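Local coordinates for protein phosphatidylinositol-specific phospholipase C1 (Streptomyces antibioticus, PDB 3H4X) that belongs to the calcium-dependent phosphatidylinositol-specific phospholipase C family and adopts a barrel fold of parallel strands surrounded by helices, at residues D296-T301 with D323-P328; T286-V291 with S318-D323; S31-V36 with G55-E60. One frame throughout, in Å; residues are numbered along the deposited sequence. Where two conformers were deposited one is given.

Contact 1: D296-T301 with D323-P328; sequences DGTHPT and DWYPLP. With EOH (ethanol), chain R.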
loop_
_atom_site.group_PDB
_atom_site.type_symbol
_atom_site.label_atom_id
_atom_site.label_comp_id
_atom_site.label_asym_id
_atom_site.label_seq_id
_atom_site.Cartn_x
_atom_site.Cartn_y
_atom_site.Cartn_z
ATOM N N ASP A 296 -4.184 -8.016 21.158
ATOM C CA ASP A 296 -4.491 -9.017 20.145
ATOM C C ASP A 296 -4.444 -8.418 18.740
ATOM O O ASP A 296 -4.858 -7.280 18.529
ATOM C CB ASP A 296 -5.848 -9.669 20.398
ATOM C CG ASP A 296 -5.987 -10.989 19.682
ATOM O OD1 ASP A 296 -5.427 -11.993 20.174
ATOM O OD2 ASP A 296 -6.652 -11.026 18.625
ATOM N N GLY A 297 -3.940 -9.198 17.789
ATOM C CA GLY A 297 -3.811 -8.742 16.409
ATOM C C GLY A 297 -5.116 -8.785 15.634
ATOM O O GLY A 297 -5.226 -8.192 14.560
ATOM N N THR A 298 -6.111 -9.483 16.177
ATOM C CA THR A 298 -7.386 -9.657 15.492
ATOM C C THR A 298 -8.551 -9.161 16.335
ATOM O O THR A 298 -9.366 -8.361 15.871
ATOM C CB THR A 298 -7.615 -11.135 15.122
ATOM O OG1 THR A 298 -6.501 -11.614 14.360
ATOM C CG2 THR A 298 -8.898 -11.298 14.314
ATOM N N HIS A 299 -8.616 -9.632 17.579
ATOM C CA HIS A 299 -9.745 -9.350 18.464
ATOM C C HIS A 299 -9.358 -8.607 19.743
ATOM O O HIS A 299 -9.701 -9.056 20.836
ATOM C CB HIS A 299 -10.441 -10.653 18.878
ATOM C CG HIS A 299 -11.072 -11.402 17.746
ATOM N ND1 HIS A 299 -12.341 -11.123 17.285
ATOM C CD2 HIS A 299 -10.621 -12.438 17.002
ATOM C CE1 HIS A 299 -12.638 -11.946 16.295
ATOM N NE2 HIS A 299 -11.612 -12.754 16.103
ATOM N N PRO A 300 -8.655 -7.471 19.628
ATOM C CA PRO A 300 -8.425 -6.711 20.849
ATOM C C PRO A 300 -9.720 -6.005 21.215
ATOM O O PRO A 300 -10.674 -6.051 20.444
ATOM C CB PRO A 300 -7.385 -5.681 20.416
ATOM C CG PRO A 300 -7.728 -5.421 18.988
ATOM C CD PRO A 300 -8.173 -6.757 18.432
ATOM N N THR A 301 -9.771 -5.359 22.374
ATOM C CA THR A 301 -10.924 -4.525 22.679
ATOM C C THR A 301 -10.831 -3.248 21.852
ATOM O O THR A 301 -9.740 -2.843 21.442
ATOM C CB THR A 301 -11.012 -4.163 24.175
ATOM O OG1 THR A 301 -9.973 -3.236 24.508
ATOM C CG2 THR A 301 -10.891 -5.412 25.047
ATOM N N ASP A 323 -4.785 -6.890 12.046
ATOM C CA ASP A 323 -5.831 -7.743 11.480
ATOM C C ASP A 323 -7.199 -7.460 12.096
ATOM O O ASP A 323 -8.000 -8.380 12.274
ATOM C CB ASP A 323 -5.498 -9.222 11.701
ATOM C CG ASP A 323 -4.270 -9.673 10.938
ATOM O OD1 ASP A 323 -3.762 -8.909 10.095
ATOM O OD2 ASP A 323 -3.809 -10.808 11.183
ATOM N N TRP A 324 -7.475 -6.199 12.402
ATOM C CA TRP A 324 -8.655 -5.847 13.195
ATOM C C TRP A 324 -9.963 -5.773 12.405
ATOM O O TRP A 324 -10.753 -4.845 12.586
ATOM C CB TRP A 324 -8.424 -4.531 13.941
ATOM C CG TRP A 324 -7.260 -4.569 14.891
ATOM C CD1 TRP A 324 -6.800 -5.652 15.583
ATOM C CD2 TRP A 324 -6.425 -3.468 15.267
ATOM N NE1 TRP A 324 -5.724 -5.294 16.361
ATOM C CE2 TRP A 324 -5.475 -3.958 16.186
ATOM C CE3 TRP A 324 -6.385 -2.117 14.913
ATOM C CZ2 TRP A 324 -4.493 -3.144 16.753
ATOM C CZ3 TRP A 324 -5.412 -1.310 15.481
ATOM C CH2 TRP A 324 -4.480 -1.827 16.390
ATOM N N TYR A 325 -10.204 -6.755 11.546
ATOM C CA TYR A 325 -11.443 -6.767 10.774
ATOM C C TYR A 325 -12.723 -6.805 11.635
ATOM O O TYR A 325 -13.766 -6.323 11.198
ATOM C CB TYR A 325 -11.433 -7.878 9.714
ATOM C CG TYR A 325 -11.404 -9.283 10.273
ATOM C CD1 TYR A 325 -12.581 -9.953 10.576
ATOM C CD2 TYR A 325 -10.201 -9.943 10.489
ATOM C CE1 TYR A 325 -12.561 -11.238 11.085
ATOM C CE2 TYR A 325 -10.173 -11.228 11.000
ATOM C CZ TYR A 325 -11.357 -11.869 11.294
ATOM O OH TYR A 325 -11.339 -13.148 11.804
ATOM N N PRO A 326 -12.652 -7.363 12.861
ATOM C CA PRO A 326 -13.851 -7.348 13.705
ATOM C C PRO A 326 -14.199 -5.961 14.244
ATOM O O PRO A 326 -15.241 -5.792 14.877
ATOM C CB PRO A 326 -13.473 -8.272 14.871
ATOM C CG PRO A 326 -12.381 -9.128 14.353
ATOM C CD PRO A 326 -11.603 -8.227 13.427
ATOM N N LEU A 327 -13.341 -4.977 13.991
ATOM C CA LEU A 327 -13.528 -3.645 14.560
ATOM C C LEU A 327 -13.591 -2.541 13.504
ATOM O O LEU A 327 -12.715 -1.680 13.452
ATOM C CB LEU A 327 -12.405 -3.335 15.554
ATOM C CG LEU A 327 -12.207 -4.305 16.722
ATOM C CD1 LEU A 327 -10.907 -3.991 17.450
ATOM C CD2 LEU A 327 -13.391 -4.256 17.676
ATOM N N PRO A 328 -14.635 -2.552 12.661
ATOM C CA PRO A 328 -14.728 -1.542 11.604
ATOM C C PRO A 328 -14.726 -0.108 12.134
ATOM O O PRO A 328 -14.260 0.803 11.450
ATOM C CB PRO A 328 -16.059 -1.867 10.910
ATOM C CG PRO A 328 -16.799 -2.754 11.865
ATOM C CD PRO A 328 -15.757 -3.502 12.628
HETATM C C1 EOH R . -16.334 -9.386 10.961
HETATM C C2 EOH R . -16.125 -9.663 12.445
HETATM O O EOH R . -15.820 -8.129 10.581
#

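Contact 2: T286-V291 with S318-D323; sequences TDAHNV and SFATAD. With EOH (ethanol), chain J.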
loop_
_atom_site.group_PDB
_atom_site.type_symbol
_atom_site.label_atom_id
_atom_site.label_comp_id
_atom_site.label_asym_id
_atom_site.label_seq_id
_atom_site.Cartn_x
_atom_site.Cartn_y
_atom_site.Cartn_z
ATOM N N THR A 286 3.564 -1.596 10.673
ATOM C CA THR A 286 2.911 -2.895 10.606
ATOM C C THR A 286 2.898 -3.610 11.959
ATOM O O THR A 286 3.666 -3.281 12.865
ATOM C CB THR A 286 3.572 -3.792 9.536
ATOM O OG1 THR A 286 4.970 -3.916 9.810
ATOM C CG2 THR A 286 3.396 -3.193 8.142
ATOM N N ASP A 287 2.023 -4.598 12.080
ATOM C CA ASP A 287 1.866 -5.340 13.328
ATOM C C ASP A 287 1.732 -4.394 14.515
ATOM O O ASP A 287 2.434 -4.523 15.519
ATOM C CB ASP A 287 3.022 -6.321 13.519
ATOM C CG ASP A 287 2.968 -7.470 12.533
ATOM O OD1 ASP A 287 1.877 -8.048 12.362
ATOM O OD2 ASP A 287 4.003 -7.789 11.920
ATOM N N ALA A 288 0.811 -3.446 14.387
ATOM C CA ALA A 288 0.581 -2.438 15.415
ATOM C C ALA A 288 0.282 -3.050 16.782
ATOM O O ALA A 288 0.568 -2.450 17.817
ATOM C CB ALA A 288 -0.549 -1.510 14.997
ATOM N N HIS A 289 -0.290 -4.247 16.782
ATOM C CA HIS A 289 -0.657 -4.915 18.026
ATOM C C HIS A 289 0.551 -5.386 18.838
ATOM O O HIS A 289 0.441 -5.614 20.048
ATOM C CB HIS A 289 -1.565 -6.103 17.718
ATOM C CG HIS A 289 -0.922 -7.139 16.852
ATOM N ND1 HIS A 289 -0.570 -6.901 15.539
ATOM C CD2 HIS A 289 -0.563 -8.418 17.112
ATOM C CE1 HIS A 289 -0.024 -7.990 15.030
ATOM N NE2 HIS A 289 -0.008 -8.924 15.962
ATOM N N ASN A 290 1.699 -5.532 18.181
ATOM C CA ASN A 290 2.901 -6.044 18.842
ATOM C C ASN A 290 3.708 -4.978 19.573
ATOM O O ASN A 290 4.711 -5.283 20.214
ATOM C CB ASN A 290 3.803 -6.782 17.853
ATOM C CG ASN A 290 3.317 -8.181 17.545
ATOM O OD1 ASN A 290 3.677 -8.761 16.523
ATOM N ND2 ASN A 290 2.494 -8.730 18.429
ATOM N N VAL A 291 3.283 -3.726 19.473
ATOM C CA VAL A 291 3.884 -2.679 20.284
ATOM C C VAL A 291 3.593 -3.000 21.748
ATOM O O VAL A 291 2.457 -3.315 22.095
ATOM C CB VAL A 291 3.302 -1.305 19.926
ATOM C CG1 VAL A 291 3.854 -0.231 20.840
ATOM C CG2 VAL A 291 3.601 -0.972 18.469
ATOM N N SER A 318 1.809 7.253 9.533
ATOM C CA SER A 318 0.714 7.594 8.627
ATOM C C SER A 318 -0.364 6.521 8.683
ATOM O O SER A 318 -1.555 6.820 8.575
ATOM C CB SER A 318 1.204 7.705 7.187
ATOM O OG SER A 318 2.155 8.738 7.046
ATOM N N PHE A 319 0.055 5.267 8.829
ATOM C CA PHE A 319 -0.871 4.145 8.905
ATOM C C PHE A 319 -0.428 3.199 10.006
ATOM O O PHE A 319 0.768 2.976 10.191
ATOM C CB PHE A 319 -0.904 3.354 7.593
ATOM C CG PHE A 319 -1.328 4.154 6.398
ATOM C CD1 PHE A 319 -2.655 4.183 6.000
ATOM C CD2 PHE A 319 -0.395 4.859 5.654
ATOM C CE1 PHE A 319 -3.038 4.907 4.888
ATOM C CE2 PHE A 319 -0.778 5.586 4.539
ATOM C CZ PHE A 319 -2.099 5.611 4.159
ATOM N N ALA A 320 -1.399 2.650 10.728
ATOM C CA ALA A 320 -1.165 1.559 11.660
ATOM C C ALA A 320 -1.925 0.353 11.117
ATOM O O ALA A 320 -3.130 0.445 10.873
ATOM C CB ALA A 320 -1.682 1.925 13.039
ATOM N N THR A 321 -1.242 -0.769 10.915
ATOM C CA THR A 321 -1.916 -1.944 10.371
ATOM C C THR A 321 -1.851 -3.147 11.297
ATOM O O THR A 321 -0.886 -3.331 12.046
ATOM C CB THR A 321 -1.409 -2.322 8.954
ATOM O OG1 THR A 321 -0.179 -3.051 9.044
ATOM C CG2 THR A 321 -1.197 -1.078 8.108
ATOM N N ALA A 322 -2.918 -3.939 11.245
ATOM C CA ALA A 322 -3.032 -5.184 11.986
ATOM C C ALA A 322 -4.134 -5.998 11.303
ATOM O O ALA A 322 -4.391 -5.812 10.111
ATOM C CB ALA A 322 -3.358 -4.922 13.455
ATOM N N ASP A 323 -4.785 -6.890 12.046
ATOM C CA ASP A 323 -5.831 -7.743 11.480
ATOM C C ASP A 323 -7.199 -7.460 12.096
ATOM O O ASP A 323 -8.000 -8.380 12.274
ATOM C CB ASP A 323 -5.498 -9.222 11.701
ATOM C CG ASP A 323 -4.270 -9.673 10.938
ATOM O OD1 ASP A 323 -3.762 -8.909 10.095
ATOM O OD2 ASP A 323 -3.809 -10.808 11.183
HETATM C C1 EOH J . 6.777 -6.664 16.083
HETATM C C2 EOH J . 8.260 -6.904 16.335
HETATM O O EOH J . 6.208 -7.647 15.246
HETATM O O HOH W 1 0.364 -5.611 9.866
HETATM O O HOH W 2 -0.872 -7.611 11.122
#

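Contact 3: S31-V36 with G55-E60; sequences STSVGV and GAALLE. With EOH (ethanol), chain T.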
loop_
_atom_site.group_PDB
_atom_site.type_symbol
_atom_site.label_atom_id
_atom_site.label_comp_id
_atom_site.label_asym_id
_atom_site.label_seq_id
_atom_site.Cartn_x
_atom_site.Cartn_y
_atom_site.Cartn_z
ATOM N N SER A 31 -2.122 12.990 8.512
ATOM C CA SER A 31 -3.112 12.169 9.193
ATOM C C SER A 31 -2.539 10.799 9.540
ATOM O O SER A 31 -1.547 10.355 8.954
ATOM C CB SER A 31 -4.341 11.986 8.307
ATOM O OG SER A 31 -4.005 11.277 7.126
ATOM N N THR A 32 -3.170 10.140 10.503
ATOM C CA THR A 32 -2.885 8.755 10.823
ATOM C C THR A 32 -4.175 7.972 10.671
ATOM O O THR A 32 -5.222 8.373 11.191
ATOM C CB THR A 32 -2.369 8.599 12.258
ATOM O OG1 THR A 32 -1.226 9.438 12.448
ATOM C CG2 THR A 32 -1.992 7.156 12.538
ATOM N N SER A 33 -4.102 6.863 9.946
ATOM C CA SER A 33 -5.272 6.049 9.679
ATOM C C SER A 33 -4.913 4.571 9.816
ATOM O O SER A 33 -3.784 4.233 10.185
ATOM C CB SER A 33 -5.866 6.393 8.308
ATOM O OG SER A 33 -4.909 6.273 7.271
ATOM N N VAL A 34 -5.869 3.695 9.531
ATOM C CA VAL A 34 -5.750 2.300 9.935
ATOM C C VAL A 34 -5.877 1.340 8.756
ATOM O O VAL A 34 -6.699 1.542 7.860
ATOM C CB VAL A 34 -6.802 1.963 11.021
ATOM C CG1 VAL A 34 -6.582 0.563 11.572
ATOM C CG2 VAL A 34 -6.750 2.999 12.140
ATOM N N GLY A 35 -5.059 0.293 8.761
ATOM C CA GLY A 35 -5.074 -0.678 7.680
ATOM C C GLY A 35 -5.319 -2.096 8.145
ATOM O O GLY A 35 -5.161 -2.417 9.329
ATOM N N VAL A 36 -5.709 -2.942 7.198
ATOM C CA VAL A 36 -5.909 -4.360 7.449
ATOM C C VAL A 36 -4.958 -5.171 6.587
ATOM O O VAL A 36 -4.961 -5.064 5.359
ATOM C CB VAL A 36 -7.349 -4.804 7.134
ATOM C CG1 VAL A 36 -7.500 -6.299 7.353
ATOM C CG2 VAL A 36 -8.338 -4.036 7.981
ATOM N N GLY A 55 -14.183 0.465 5.802
ATOM C CA GLY A 55 -13.757 1.776 6.275
ATOM C C GLY A 55 -12.248 1.911 6.425
ATOM O O GLY A 55 -11.742 3.008 6.646
ATOM N N ALA A 56 -11.519 0.803 6.305
ATOM C CA ALA A 56 -10.062 0.845 6.433
ATOM C C ALA A 56 -9.429 1.782 5.408
ATOM O O ALA A 56 -9.910 1.904 4.279
ATOM C CB ALA A 56 -9.478 -0.553 6.305
ATOM N N ALA A 57 -8.337 2.426 5.804
ATOM C CA ALA A 57 -7.616 3.347 4.929
ATOM C C ALA A 57 -6.590 2.633 4.051
ATOM O O ALA A 57 -6.137 3.172 3.037
ATOM C CB ALA A 57 -6.927 4.396 5.765
ATOM N N LEU A 58 -6.204 1.433 4.471
ATOM C CA LEU A 58 -5.174 0.667 3.788
ATOM C C LEU A 58 -5.617 -0.786 3.756
ATOM O O LEU A 58 -6.047 -1.328 4.771
ATOM C CB LEU A 58 -3.830 0.821 4.515
ATOM C CG LEU A 58 -2.603 0.062 3.990
ATOM C CD1 LEU A 58 -1.332 0.694 4.526
ATOM C CD2 LEU A 58 -2.641 -1.413 4.337
ATOM N N LEU A 59 -5.554 -1.391 2.575
ATOM C CA LEU A 59 -5.886 -2.796 2.396
ATOM C C LEU A 59 -4.694 -3.455 1.744
ATOM O O LEU A 59 -4.197 -2.977 0.723
ATOM C CB LEU A 59 -7.112 -2.953 1.498
ATOM C CG LEU A 59 -8.397 -2.301 2.006
ATOM C CD1 LEU A 59 -9.475 -2.387 0.942
ATOM C CD2 LEU A 59 -8.868 -2.929 3.309
ATOM N N GLU A 60 -4.230 -4.557 2.321
ATOM C CA GLU A 60 -3.023 -5.194 1.823
ATOM C C GLU A 60 -3.326 -6.435 0.992
ATOM O O GLU A 60 -4.199 -7.238 1.340
ATOM C CB GLU A 60 -2.105 -5.517 2.990
ATOM C CG GLU A 60 -0.733 -6.003 2.594
ATOM C CD GLU A 60 0.127 -6.271 3.804
ATOM O OE1 GLU A 60 -0.357 -6.048 4.936
ATOM O OE2 GLU A 60 1.282 -6.703 3.628
HETATM C C1 EOH T . 5.042 -5.727 5.626
HETATM C C2 EOH T . 5.941 -6.883 6.060
HETATM O O EOH T . 3.666 -6.040 5.700
#

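Contact 1: D296-T301 with D323-P328
The loops that follow barrel strands 282-286 and 319-322 meet where the W324 indole enters the turn at D296-P300. Its NE1 gives its hydrogen to D296 O at 3.1 Å, with an N-H...O angle of 158°; the donor lies in the carbonyl plane on a lone pair, and the oxygen is close to the ring plane. P300 crosses one face of the ring at about a right angle, its CG 3.3 Å from W324 NE1. Next to it D323 N bonds to G297 O at 2.9 Å. The D296 carboxylate shapes this loop: OD2 takes T298 N, from above the carboxylate plane, as an Asx turn, and H299 N, at 2.6 Å on its anti side, completing an Asx motif. T298 CG2, anti to its own N (chi1 -55° for OG1), reaches Y325 CE2 at 3.6 Å, while H299 CE1 is 3.4 Å from P326 CG. Ethanol donates to Y325 O. L327 CD1 packs on P300 CG, and A305 of helix 302-314 touches both residues. With one bond at its edge and P300 over a face, the indole is held between the loops; D323 N adds a second tie, although T298 O is buried without a polar partner.

Contact 2: T286-V291 with S318-D323
A water 2.7 Å from T321 OG1 and 2.9 Å from D287 N bridges the two chain segments, accepting the amide hydrogen of D287. The T321 hydroxyl is placed for this between its backbone N and carbonyl carbon (chi1 80°), which also sets OG1 3.5 Å from T286 CA; the two threonine side chains lie side by side and point the same way. The direct link is one backbone bond, A288 N to T321 O at 2.9 Å, almost straight at 176°. D287 N lies near the same oxygen but at a poor angle, so the water serves it instead. Beyond strand 282-286 the chain turns at D287, with positive phi, into the short 3-10 segment 288-290, closed by N290 N to D287 O. That turn brings A288 CB to 4.1 Å from A320 CB, and L312 of helix 302-314 touches both alanines. H289 ND1 comes to 4.0 Å from A322 CB and is buried without a polar partner in the model. A second water donates to D287 OD1 and, weakly, to D323 OD1, thereby lying between two carboxylates. Farther out, ethanol donates to N290 OD1. The loop thus leaves one strand and folds against the end of its parallel neighbour, as at the C-terminal rim of a TIM-type beta/alpha barrel, where enzymes of this fold carry their active site.

Contact 3: S31-V36 with G55-E60
S33 and A57 form the tightest part of the contact: CB meets CB at 3.4 Å, closer than ordinary van der Waals distance, and S33 OG is 3.1 Å from A57 CB because the hydroxyl stands between the backbone N and carbonyl carbon (chi1 55°). F319 of the next strand touches both residues. Close packing continues at G35, which has no side chain: L58 CB packs on G35 CA at 3.7 Å. The backbones pair in parallel, 19° apart. V34 O accepts A57 N at 2.8 Å and L58 N only weakly; V36 N then gives to L58 O at 2.9 Å, and E60 N to V36 O at 3.2 Å. On the opposite face from L58, V36 CG2 rests more lightly on A56 CB, 4.0 Å away. The far end is looser still. At E60, beside the end of strand 31-36, CB lies next to V36 O; ethanol, also bonded to K127 NZ, gives E60 OE2 a weak bond, doubtful because E60 has two conformers. Strands 31-36 and 58-64, joined through helix 48-52, make a beta-alpha-beta crossover, the repeating unit of a TIM-type barrel.

Overall arrangement
From the N terminus, contact 3 comes first, closing the loop through helix 48-52 and pairing strands 31-36 and 58-64. After the chain has laid down the intervening barrel strands, contact 2 closes the excursion from the end of strand 282-286 through helix 302-314 to strand 319-322. Contact 1 crosses it, since 296-301 falls inside that excursion and 323-328 follows it; D323 belongs to both, and G297 packs on H289. Strand 319-322 also pairs with 31-36, its A320 O probably bonded to G35 N, which joins contact 2 to contact 3 and seals the barrel. Contact 1 lies outermost, touching contact 3 through W324 and V34.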